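Local coordinates for protein beta-fructofuranosidase (PDB 2OXB) that hydrolyses sucrose and other beta-D-fructofuranosides such as 1-kestose in the plant cell wall, as a secreted family 32 invertase, at residues G28-W36 against V47-L56; R287-E296 against W308-I318. The protein carries 1 engineered substitution. All coordinates share one frame; numbering follows the deposited sequence.

Contact 1 (G28-W36 against V47-L56); sequences GIYHLFYQW and VWAHSTSTDL. With FRU (beta-D-fructofuranose), chain B.
The rings of Phe33 and His50 form an offset stack. Their centroids are 4.0 Å apart and their planes 21° from parallel. The CG of His50 stands opposite its own backbone N (chi1 -161°), which carries the imidazole across to strand 29-36. There His50 ND1-H meets Leu32 O at 3.1 Å, an almost straight bond in the plane of the ring. The donor lies above the plane of that carbonyl, which also takes a weak bond from Ser51 N. A leucine in place of His50 would probably cost Leu32 O the imidazole N-H bond and Phe33 its stacked ring.

His31 meets His50 rim to rim, and His31 ND1 touches Thr52 CG2 at 3.4 Å. Phe33 CB packs on Trp48 CE3 at 3.5 Å. These four rings form an aromatic cluster. Beyond Trp48, Gln35 turns its amide nearly perpendicular to the indole. Gln35 OE1 accepts from O6 of the fructose at 2.8 Å, while its NE2 bonds to Asn21 and Cys77.

In Tyr34, CG sits between the backbone N and the carbonyl carbon (chi1 56°), and one ring face lies over the Ala49 methyl. Ala49 CB lies 3.7 Å from the Tyr34 ring centroid, a CH-pi contact. Trp36 CB meets Ala49 CB at 3.7 Å. At the far end, Leu56 CD2 lies over a face of Tyr30.

The two strands form an antiparallel hairpin in the middle of a sheet. Strand 15-26, with Asn18 and Asp19 near Gln35, flanks 29-36. Strand 60-66 flanks 47-53 and brings His62 to His50. Trp121 meets Phe33.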
loop_
_atom_site.group_PDB
_atom_site.type_symbol
_atom_site.label_atom_id
_atom_site.label_comp_id
_atom_site.label_asym_id
_atom_site.label_seq_id
_atom_site.Cartn_x
_atom_site.Cartn_y
_atom_site.Cartn_z
ATOM N N GLY A 28 -21.742 -10.196 -2.312
ATOM C CA GLY A 28 -20.646 -10.850 -3.004
ATOM C C GLY A 28 -19.902 -10.010 -4.024
ATOM O O GLY A 28 -18.914 -10.456 -4.601
ATOM N N ILE A 29 -20.364 -8.788 -4.251
ATOM C CA ILE A 29 -19.715 -7.910 -5.222
ATOM C C ILE A 29 -18.852 -6.836 -4.549
ATOM O O ILE A 29 -19.337 -6.032 -3.755
ATOM C CB ILE A 29 -20.770 -7.241 -6.140
ATOM C CG1 ILE A 29 -21.448 -8.315 -7.002
ATOM C CG2 ILE A 29 -20.118 -6.169 -7.001
ATOM C CD1 ILE A 29 -22.646 -7.825 -7.787
ATOM N N TYR A 30 -17.566 -6.837 -4.874
ATOM C CA TYR A 30 -16.641 -5.871 -4.316
ATOM C C TYR A 30 -16.863 -4.525 -4.990
ATOM O O TYR A 30 -17.463 -4.431 -6.069
ATOM C CB TYR A 30 -15.193 -6.339 -4.525
ATOM C CG TYR A 30 -14.884 -7.668 -3.860
ATOM C CD1 TYR A 30 -14.795 -7.766 -2.468
ATOM C CD2 TYR A 30 -14.753 -8.835 -4.615
ATOM C CE1 TYR A 30 -14.592 -8.991 -1.841
ATOM C CE2 TYR A 30 -14.553 -10.069 -4.004
ATOM C CZ TYR A 30 -14.477 -10.146 -2.613
ATOM O OH TYR A 30 -14.326 -11.369 -1.983
ATOM N N HIS A 31 -16.381 -3.478 -4.338
ATOM C CA HIS A 31 -16.521 -2.131 -4.865
ATOM C C HIS A 31 -15.220 -1.353 -4.662
ATOM O O HIS A 31 -14.477 -1.594 -3.711
ATOM C CB HIS A 31 -17.681 -1.413 -4.156
ATOM C CG HIS A 31 -19.043 -1.926 -4.526
ATOM N ND1 HIS A 31 -19.580 -1.775 -5.789
ATOM C CD2 HIS A 31 -19.998 -2.543 -3.787
ATOM C CE1 HIS A 31 -20.805 -2.268 -5.810
ATOM N NE2 HIS A 31 -21.084 -2.740 -4.608
ATOM N N LEU A 32 -14.941 -0.449 -5.591
ATOM C CA LEU A 32 -13.773 0.415 -5.523
ATOM C C LEU A 32 -14.153 1.745 -6.132
ATOM O O LEU A 32 -14.651 1.821 -7.264
ATOM C CB LEU A 32 -12.568 -0.125 -6.306
ATOM C CG LEU A 32 -11.405 0.898 -6.435
ATOM C CD1 LEU A 32 -10.673 1.029 -5.124
ATOM C CD2 LEU A 32 -10.409 0.464 -7.501
ATOM N N PHE A 33 -13.937 2.793 -5.358
ATOM C CA PHE A 33 -14.198 4.131 -5.833
ATOM C C PHE A 33 -12.791 4.701 -5.797
ATOM O O PHE A 33 -11.836 3.946 -5.610
ATOM C CB PHE A 33 -15.137 4.870 -4.871
ATOM C CG PHE A 33 -16.455 4.169 -4.635
ATOM C CD1 PHE A 33 -17.489 4.262 -5.551
ATOM C CD2 PHE A 33 -16.663 3.417 -3.483
ATOM C CE1 PHE A 33 -18.707 3.619 -5.318
ATOM C CE2 PHE A 33 -17.880 2.772 -3.252
ATOM C CZ PHE A 33 -18.896 2.877 -4.170
ATOM N N TYR A 34 -12.654 6.006 -5.993
ATOM C CA TYR A 34 -11.347 6.643 -5.963
ATOM C C TYR A 34 -11.366 8.060 -6.494
ATOM O O TYR A 34 -12.308 8.484 -7.165
ATOM C CB TYR A 34 -10.308 5.831 -6.747
ATOM C CG TYR A 34 -10.674 5.556 -8.182
ATOM C CD1 TYR A 34 -11.547 4.524 -8.525
ATOM C CD2 TYR A 34 -10.128 6.313 -9.204
ATOM C CE1 TYR A 34 -11.855 4.257 -9.858
ATOM C CE2 TYR A 34 -10.429 6.054 -10.534
ATOM C CZ TYR A 34 -11.285 5.034 -10.855
ATOM O OH TYR A 34 -11.558 4.824 -12.183
ATOM N N GLN A 35 -10.306 8.785 -6.164
ATOM C CA GLN A 35 -10.144 10.155 -6.590
ATOM C C GLN A 35 -9.720 10.123 -8.068
ATOM O O GLN A 35 -8.659 9.585 -8.406
ATOM C CB GLN A 35 -9.077 10.822 -5.715
ATOM C CG GLN A 35 -9.354 10.750 -4.216
ATOM C CD GLN A 35 -10.186 11.907 -3.699
ATOM O OE1 GLN A 35 -9.690 13.015 -3.532
ATOM N NE2 GLN A 35 -11.459 11.656 -3.448
ATOM N N TRP A 36 -10.553 10.693 -8.942
ATOM C CA TRP A 36 -10.280 10.706 -10.387
ATOM C C TRP A 36 -10.625 12.036 -11.081
ATOM O O TRP A 36 -11.637 12.671 -10.782
ATOM C CB TRP A 36 -11.044 9.537 -11.050
ATOM C CG TRP A 36 -11.044 9.505 -12.557
ATOM C CD1 TRP A 36 -9.995 9.200 -13.381
ATOM C CD2 TRP A 36 -12.146 9.823 -13.416
ATOM N NE1 TRP A 36 -10.377 9.316 -14.702
ATOM C CE2 TRP A 36 -11.692 9.697 -14.750
ATOM C CE3 TRP A 36 -13.476 10.206 -13.188
ATOM C CZ2 TRP A 36 -12.518 9.939 -15.849
ATOM C CZ3 TRP A 36 -14.302 10.450 -14.282
ATOM C CH2 TRP A 36 -13.817 10.314 -15.596
ATOM N N VAL A 47 -13.338 13.427 -8.440
ATOM C CA VAL A 47 -14.649 12.808 -8.258
ATOM C C VAL A 47 -14.450 11.359 -7.816
ATOM O O VAL A 47 -13.346 10.820 -7.906
ATOM C CB VAL A 47 -15.451 12.777 -9.584
ATOM C CG1 VAL A 47 -16.869 12.282 -9.328
ATOM C CG2 VAL A 47 -15.462 14.155 -10.229
ATOM N N TRP A 48 -15.523 10.728 -7.354
ATOM C CA TRP A 48 -15.461 9.334 -6.935
ATOM C C TRP A 48 -15.812 8.387 -8.081
ATOM O O TRP A 48 -16.945 7.923 -8.179
ATOM C CB TRP A 48 -16.401 9.097 -5.744
ATOM C CG TRP A 48 -15.821 9.540 -4.416
ATOM C CD1 TRP A 48 -15.202 10.734 -4.144
ATOM C CD2 TRP A 48 -15.791 8.791 -3.195
ATOM N NE1 TRP A 48 -14.785 10.770 -2.830
ATOM C CE2 TRP A 48 -15.134 9.592 -2.224
ATOM C CE3 TRP A 48 -16.252 7.522 -2.821
ATOM C CZ2 TRP A 48 -14.932 9.159 -0.905
ATOM C CZ3 TRP A 48 -16.048 7.096 -1.506
ATOM C CH2 TRP A 48 -15.396 7.911 -0.570
ATOM N N ALA A 49 -14.837 8.121 -8.954
ATOM C CA ALA A 49 -15.042 7.207 -10.071
ATOM C C ALA A 49 -15.333 5.850 -9.461
ATOM O O ALA A 49 -14.850 5.538 -8.368
ATOM C CB ALA A 49 -13.814 7.136 -10.936
ATOM N N HIS A 50 -16.120 5.045 -10.174
ATOM C CA HIS A 50 -16.519 3.725 -9.690
ATOM C C HIS A 50 -16.107 2.576 -10.596
ATOM O O HIS A 50 -15.848 2.765 -11.780
ATOM C CB HIS A 50 -18.038 3.689 -9.501
ATOM C CG HIS A 50 -18.519 2.595 -8.604
ATOM N ND1 HIS A 50 -17.673 1.875 -7.784
ATOM C CD2 HIS A 50 -19.767 2.141 -8.344
ATOM C CE1 HIS A 50 -18.382 1.030 -7.057
ATOM N NE2 HIS A 50 -19.656 1.172 -7.377
ATOM N N SER A 51 -16.051 1.386 -10.007
ATOM C CA SER A 51 -15.703 0.145 -10.692
ATOM C C SER A 51 -16.108 -0.969 -9.718
ATOM O O SER A 51 -16.254 -0.714 -8.525
ATOM C CB SER A 51 -14.196 0.084 -10.980
ATOM O OG SER A 51 -13.800 1.096 -11.900
ATOM N N THR A 52 -16.309 -2.187 -10.222
ATOM C CA THR A 52 -16.701 -3.343 -9.395
ATOM C C THR A 52 -15.875 -4.593 -9.750
ATOM O O THR A 52 -15.178 -4.613 -10.766
ATOM C CB THR A 52 -18.197 -3.692 -9.590
ATOM O OG1 THR A 52 -18.471 -3.879 -10.984
ATOM C CG2 THR A 52 -19.088 -2.576 -9.056
ATOM N N SER A 53 -15.953 -5.634 -8.924
ATOM C CA SER A 53 -15.205 -6.858 -9.212
ATOM C C SER A 53 -15.734 -8.089 -8.482
ATOM O O SER A 53 -16.541 -7.984 -7.549
ATOM C CB SER A 53 -13.731 -6.664 -8.863
ATOM O OG SER A 53 -12.968 -7.770 -9.285
ATOM N N THR A 54 -15.281 -9.259 -8.930
ATOM C CA THR A 54 -15.680 -10.526 -8.322
ATOM C C THR A 54 -14.426 -11.303 -7.879
ATOM O O THR A 54 -14.514 -12.311 -7.169
ATOM C CB THR A 54 -16.520 -11.416 -9.313
ATOM O OG1 THR A 54 -15.650 -12.235 -10.113
ATOM C CG2 THR A 54 -17.367 -10.540 -10.237
ATOM N N ASP A 55 -13.255 -10.816 -8.281
ATOM C CA ASP A 55 -11.999 -11.472 -7.939
ATOM C C ASP A 55 -10.880 -10.469 -7.638
ATOM O O ASP A 55 -9.692 -10.827 -7.612
ATOM C CB ASP A 55 -11.583 -12.384 -9.090
ATOM C CG ASP A 55 -11.739 -11.715 -10.441
ATOM O OD1 ASP A 55 -11.972 -10.482 -10.451
ATOM O OD2 ASP A 55 -11.631 -12.412 -11.483
ATOM N N LEU A 56 -11.273 -9.218 -7.411
ATOM C CA LEU A 56 -10.336 -8.143 -7.124
ATOM C C LEU A 56 -9.249 -8.019 -8.184
ATOM O O LEU A 56 -8.159 -7.515 -7.912
ATOM C CB LEU A 56 -9.682 -8.346 -5.756
ATOM C CG LEU A 56 -10.504 -8.080 -4.490
ATOM C CD1 LEU A 56 -9.694 -8.526 -3.281
ATOM C CD2 LEU A 56 -10.871 -6.604 -4.380
HETATM C C1 FRU B . -3.895 12.243 -0.277
HETATM C C2 FRU B . -4.804 13.478 -0.314
HETATM C C3 FRU B . -5.921 13.379 0.743
HETATM C C4 FRU B . -7.073 14.106 0.111
HETATM C C5 FRU B . -6.836 13.818 -1.371
HETATM C C6 FRU B . -7.078 15.010 -2.276
HETATM O O1 FRU B . -3.174 12.164 0.939
HETATM O O2 FRU B . -4.180 14.811 -0.216
HETATM O O3 FRU B . -5.580 13.975 1.991
HETATM O O4 FRU B . -8.335 13.591 0.548
HETATM O O5 FRU B . -5.478 13.438 -1.539
HETATM O O6 FRU B . -8.472 15.259 -2.317
#

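Contact 2 (R287-E296 against W308-I318); sequences RRILWGWTNE and WSGIQTIPRKI. With NAG (2-acetamido-2-deoxy-beta-D-glucopyranose), chain C.
Pro315 sits between Ile289 and Trp291 and touches both. Pro315 CG is over the six-membered ring of Trp291, 3.5 Å from the centroid and 15° off the ring normal. Pro315 CB meets Ile289 CG2 at 3.4 Å. With CG turned away from its carbonyl carbon (chi1 -66°), Trp291 lays its indole alongside the proline ring. The edge of the same indole takes a second bump, as Gln312 CG comes up to Trp291 CE3 at 3.4 Å.

On the opposite face Leu290 wedges between Ile318 and Arg316. Leu290 CD1 meets Ile318 CG2 at 3.5 Å and Leu290 CD2 meets Arg316 CD at 3.6 Å. Ile318 CD1 reaches on to the Arg288 chain at CD. The Arg316 guanidinium leads away to Glu485.

At Gly292 the carbonyl takes two bonds from Thr313. Gly292 O is gripped by Thr313 OG1 at 2.7 Å and by the Thr313 backbone N at 2.9 Å, the latter nearly along the C=O axis. The Thr313 methyl then packs against Thr294, whose OG1 bonds to Lys273 O. Further on, Gly310 CA lies at the edge of the Trp293 indole. Asn295 faces away and carries an N-linked sugar on ND2.

Strands 287-291 and 316-320 are the central pair of a four-stranded antiparallel sheet, as in the blades of the five-bladed beta-propeller of family 32. Beyond the paired strands, Trp293 reaches the active site, close to Asn18, Asp19 and the bound fructose.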
loop_
_atom_site.group_PDB
_atom_site.type_symbol
_atom_site.label_atom_id
_atom_site.label_comp_id
_atom_site.label_asym_id
_atom_site.label_seq_id
_atom_site.Cartn_x
_atom_site.Cartn_y
_atom_site.Cartn_z
ATOM N N ARG A 287 -11.062 -12.258 5.033
ATOM C CA ARG A 287 -9.742 -11.650 5.008
ATOM C C ARG A 287 -9.795 -10.134 4.931
ATOM O O ARG A 287 -10.848 -9.548 4.683
ATOM C CB ARG A 287 -8.924 -12.200 3.839
ATOM C CG ARG A 287 -9.465 -11.885 2.476
ATOM C CD ARG A 287 -8.765 -12.741 1.452
ATOM N NE ARG A 287 -8.768 -12.146 0.120
ATOM C CZ ARG A 287 -9.862 -11.800 -0.553
ATOM N NH1 ARG A 287 -11.058 -11.981 -0.020
ATOM N NH2 ARG A 287 -9.764 -11.282 -1.773
ATOM N N ARG A 288 -8.650 -9.506 5.174
ATOM C CA ARG A 288 -8.544 -8.058 5.120
ATOM C C ARG A 288 -7.690 -7.654 3.920
ATOM O O ARG A 288 -6.501 -7.974 3.847
ATOM C CB ARG A 288 -7.937 -7.531 6.426
ATOM C CG ARG A 288 -7.827 -5.999 6.490
ATOM C CD ARG A 288 -7.437 -5.485 7.887
ATOM N NE ARG A 288 -8.583 -5.394 8.787
ATOM C CZ ARG A 288 -9.532 -4.463 8.706
ATOM N NH1 ARG A 288 -9.481 -3.530 7.767
ATOM N NH2 ARG A 288 -10.544 -4.469 9.562
ATOM N N ILE A 289 -8.320 -6.966 2.973
ATOM C CA ILE A 289 -7.647 -6.508 1.761
ATOM C C ILE A 289 -7.050 -5.125 1.960
ATOM O O ILE A 289 -7.683 -4.247 2.542
ATOM C CB ILE A 289 -8.619 -6.425 0.564
ATOM C CG1 ILE A 289 -8.939 -7.825 0.022
ATOM C CG2 ILE A 289 -7.995 -5.595 -0.544
ATOM C CD1 ILE A 289 -9.662 -8.748 0.980
ATOM N N LEU A 290 -5.844 -4.922 1.449
ATOM C CA LEU A 290 -5.179 -3.639 1.597
ATOM C C LEU A 290 -4.865 -2.921 0.287
ATOM O O LEU A 290 -4.016 -3.359 -0.498
ATOM C CB LEU A 290 -3.898 -3.830 2.400
ATOM C CG LEU A 290 -3.047 -2.581 2.602
ATOM C CD1 LEU A 290 -2.461 -2.616 4.010
ATOM C CD2 LEU A 290 -1.943 -2.505 1.549
ATOM N N TRP A 291 -5.546 -1.799 0.071
ATOM C CA TRP A 291 -5.353 -0.987 -1.128
ATOM C C TRP A 291 -4.370 0.164 -0.943
ATOM O O TRP A 291 -4.393 0.855 0.072
ATOM C CB TRP A 291 -6.667 -0.380 -1.596
ATOM C CG TRP A 291 -7.669 -1.336 -2.070
ATOM C CD1 TRP A 291 -8.625 -1.971 -1.322
ATOM C CD2 TRP A 291 -7.874 -1.742 -3.421
ATOM N NE1 TRP A 291 -9.422 -2.744 -2.134
ATOM C CE2 TRP A 291 -8.983 -2.623 -3.428
ATOM C CE3 TRP A 291 -7.229 -1.448 -4.634
ATOM C CZ2 TRP A 291 -9.466 -3.212 -4.607
ATOM C CZ3 TRP A 291 -7.706 -2.032 -5.807
ATOM C CH2 TRP A 291 -8.817 -2.905 -5.783
ATOM N N GLY A 292 -3.534 0.378 -1.957
ATOM C CA GLY A 292 -2.550 1.449 -1.928
ATOM C C GLY A 292 -2.447 2.118 -3.287
ATOM O O GLY A 292 -2.432 1.436 -4.315
ATOM N N TRP A 293 -2.357 3.448 -3.291
ATOM C CA TRP A 293 -2.293 4.219 -4.525
ATOM C C TRP A 293 -0.966 4.222 -5.311
ATOM O O TRP A 293 -0.937 3.757 -6.449
ATOM C CB TRP A 293 -2.793 5.652 -4.260
ATOM C CG TRP A 293 -2.417 6.662 -5.316
ATOM C CD1 TRP A 293 -2.488 6.506 -6.674
ATOM C CD2 TRP A 293 -1.873 7.973 -5.091
ATOM N NE1 TRP A 293 -2.014 7.634 -7.305
ATOM C CE2 TRP A 293 -1.634 8.551 -6.358
ATOM C CE3 TRP A 293 -1.564 8.715 -3.937
ATOM C CZ2 TRP A 293 -1.101 9.836 -6.511
ATOM C CZ3 TRP A 293 -1.033 9.995 -4.085
ATOM C CH2 TRP A 293 -0.806 10.543 -5.371
ATOM N N THR A 294 0.131 4.720 -4.758
ATOM C CA THR A 294 1.389 4.722 -5.533
ATOM C C THR A 294 1.463 5.769 -6.647
ATOM O O THR A 294 0.928 5.594 -7.747
ATOM C CB THR A 294 1.689 3.340 -6.186
ATOM O OG1 THR A 294 2.098 2.412 -5.178
ATOM C CG2 THR A 294 2.813 3.456 -7.216
ATOM N N ASN A 295 2.175 6.840 -6.326
ATOM C CA ASN A 295 2.430 7.972 -7.192
ATOM C C ASN A 295 2.836 7.532 -8.576
ATOM O O ASN A 295 2.858 6.355 -8.910
ATOM C CB ASN A 295 3.603 8.773 -6.630
ATOM C CG ASN A 295 3.254 10.195 -6.312
ATOM O OD1 ASN A 295 2.358 10.781 -6.920
ATOM N ND2 ASN A 295 3.995 10.767 -5.366
ATOM N N GLU A 296 3.224 8.528 -9.353
ATOM C CA GLU A 296 3.692 8.345 -10.708
ATOM C C GLU A 296 5.130 8.881 -10.694
ATOM O O GLU A 296 5.318 10.086 -10.549
ATOM C CB GLU A 296 2.849 9.197 -11.637
ATOM C CG GLU A 296 2.965 8.828 -13.085
ATOM C CD GLU A 296 2.088 7.648 -13.434
ATOM O OE1 GLU A 296 0.878 7.748 -13.163
ATOM O OE2 GLU A 296 2.608 6.642 -13.971
ATOM N N TRP A 308 -2.249 9.994 -18.818
ATOM C CA TRP A 308 -2.651 9.367 -17.564
ATOM C C TRP A 308 -1.639 9.477 -16.407
ATOM O O TRP A 308 -0.433 9.680 -16.602
ATOM C CB TRP A 308 -2.996 7.892 -17.808
ATOM C CG TRP A 308 -1.878 7.089 -18.390
ATOM C CD1 TRP A 308 -1.657 6.812 -19.709
ATOM C CD2 TRP A 308 -0.788 6.510 -17.674
ATOM N NE1 TRP A 308 -0.487 6.097 -19.863
ATOM C CE2 TRP A 308 0.066 5.895 -18.627
ATOM C CE3 TRP A 308 -0.443 6.451 -16.322
ATOM C CZ2 TRP A 308 1.239 5.229 -18.270
ATOM C CZ3 TRP A 308 0.732 5.787 -15.960
ATOM C CH2 TRP A 308 1.558 5.185 -16.936
ATOM N N SER A 309 -2.154 9.353 -15.192
ATOM C CA SER A 309 -1.316 9.412 -13.998
ATOM C C SER A 309 -2.009 8.703 -12.845
ATOM O O SER A 309 -3.137 9.032 -12.485
ATOM C CB SER A 309 -1.006 10.868 -13.610
ATOM O OG SER A 309 -0.196 10.936 -12.452
ATOM N N GLY A 310 -1.341 7.700 -12.293
ATOM C CA GLY A 310 -1.899 6.975 -11.167
ATOM C C GLY A 310 -2.379 5.563 -11.432
ATOM O O GLY A 310 -3.244 5.319 -12.272
ATOM N N ILE A 311 -1.790 4.622 -10.706
ATOM C CA ILE A 311 -2.170 3.221 -10.813
ATOM C C ILE A 311 -2.559 2.789 -9.403
ATOM O O ILE A 311 -2.293 3.499 -8.433
ATOM C CB ILE A 311 -1.008 2.320 -11.293
ATOM C CG1 ILE A 311 0.033 2.171 -10.187
ATOM C CG2 ILE A 311 -0.405 2.888 -12.547
ATOM C CD1 ILE A 311 1.136 1.221 -10.503
ATOM N N GLN A 312 -3.191 1.627 -9.287
ATOM C CA GLN A 312 -3.585 1.118 -7.984
ATOM C C GLN A 312 -2.813 -0.175 -7.784
ATOM O O GLN A 312 -2.848 -1.063 -8.636
ATOM C CB GLN A 312 -5.085 0.837 -7.958
ATOM C CG GLN A 312 -5.673 0.836 -6.570
ATOM C CD GLN A 312 -5.856 2.248 -6.004
ATOM O OE1 GLN A 312 -6.071 2.425 -4.800
ATOM N NE2 GLN A 312 -5.791 3.255 -6.877
ATOM N N THR A 313 -2.091 -0.270 -6.677
ATOM C CA THR A 313 -1.338 -1.474 -6.401
ATOM C C THR A 313 -2.284 -2.644 -6.153
ATOM O O THR A 313 -3.415 -2.464 -5.682
ATOM C CB THR A 313 -0.470 -1.301 -5.166
ATOM O OG1 THR A 313 -1.302 -0.956 -4.052
ATOM C CG2 THR A 313 0.549 -0.220 -5.399
ATOM N N ILE A 314 -1.809 -3.846 -6.458
ATOM C CA ILE A 314 -2.614 -5.035 -6.264
ATOM C C ILE A 314 -3.077 -5.126 -4.824
ATOM O O ILE A 314 -2.289 -4.965 -3.890
ATOM C CB ILE A 314 -1.839 -6.328 -6.602
ATOM C CG1 ILE A 314 -2.755 -7.530 -6.397
ATOM C CG2 ILE A 314 -0.615 -6.455 -5.697
ATOM C CD1 ILE A 314 -2.031 -8.842 -6.429
ATOM N N PRO A 315 -4.373 -5.390 -4.629
ATOM C CA PRO A 315 -4.919 -5.502 -3.278
ATOM C C PRO A 315 -4.064 -6.477 -2.487
ATOM O O PRO A 315 -3.810 -7.573 -2.940
ATOM C CB PRO A 315 -6.335 -6.012 -3.529
ATOM C CG PRO A 315 -6.691 -5.350 -4.840
ATOM C CD PRO A 315 -5.427 -5.587 -5.643
ATOM N N ARG A 316 -3.586 -6.064 -1.323
ATOM C CA ARG A 316 -2.761 -6.944 -0.509
ATOM C C ARG A 316 -3.590 -7.499 0.634
ATOM O O ARG A 316 -4.650 -6.970 0.969
ATOM C CB ARG A 316 -1.536 -6.187 0.068
ATOM C CG ARG A 316 -0.376 -5.866 -0.919
ATOM C CD ARG A 316 0.162 -4.441 -0.708
ATOM N NE ARG A 316 1.459 -4.104 -1.337
ATOM C CZ ARG A 316 1.785 -4.295 -2.619
ATOM N NH1 ARG A 316 0.919 -4.851 -3.469
ATOM N NH2 ARG A 316 2.971 -3.889 -3.059
ATOM N N LYS A 317 -3.104 -8.589 1.208
ATOM C CA LYS A 317 -3.752 -9.192 2.359
ATOM C C LYS A 317 -2.777 -8.957 3.498
ATOM O O LYS A 317 -1.622 -9.356 3.408
ATOM C CB LYS A 317 -3.954 -10.696 2.155
ATOM C CG LYS A 317 -4.647 -11.400 3.324
ATOM C CD LYS A 317 -4.520 -12.935 3.271
ATOM C CE LYS A 317 -5.175 -13.579 4.518
ATOM N NZ LYS A 317 -5.019 -15.062 4.666
ATOM N N ILE A 318 -3.218 -8.290 4.558
ATOM C CA ILE A 318 -2.337 -8.032 5.693
ATOM C C ILE A 318 -2.788 -8.761 6.964
ATOM O O ILE A 318 -3.901 -9.294 7.037
ATOM C CB ILE A 318 -2.220 -6.510 5.987
ATOM C CG1 ILE A 318 -3.600 -5.855 6.109
ATOM C CG2 ILE A 318 -1.466 -5.851 4.885
ATOM C CD1 ILE A 318 -4.131 -5.801 7.521
HETATM C C1 NAG C . 4.983 11.758 -5.741
HETATM C C2 NAG C . 6.322 11.478 -5.041
HETATM C C3 NAG C . 7.484 12.291 -5.644
HETATM C C4 NAG C . 7.473 12.329 -7.175
HETATM C C5 NAG C . 6.067 12.737 -7.604
HETATM C C6 NAG C . 5.831 12.946 -9.095
HETATM C C7 NAG C . 6.769 12.903 -3.141
HETATM C C8 NAG C . 5.925 14.171 -3.072
HETATM N N2 NAG C . 6.203 11.801 -3.631
HETATM O O3 NAG C . 8.726 11.773 -5.189
HETATM O O4 NAG C . 8.421 13.283 -7.623
HETATM O O5 NAG C . 5.135 11.747 -7.158
HETATM O O6 NAG C . 4.527 13.466 -9.328
HETATM O O7 NAG C . 7.936 12.931 -2.752
#

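In the fold
From the N terminus, strand 15-26 leads into 29-36. Contact 1 then closes a ten-residue loop as a beta hairpin. The chain runs through further sheets before contact 2 opens. Contact 2 closes an eleven-residue loop that holds helix 300-306. The two are in series, neither nested nor crossed, and both lie in the N-terminal family 32 domain. They meet directly, where Leu56 packs on Arg287, Ile289 and Trp291. The weakly bonded strand 308-309 lies parallel to 15-26, so the 308-318 segment joins the sheet of contact 1 to that of 278-282, 287-291, 316-320 and 327-331. Both contacts border the active site, while Ile311 and Arg316 touch strand 483-488 of the C-terminal part.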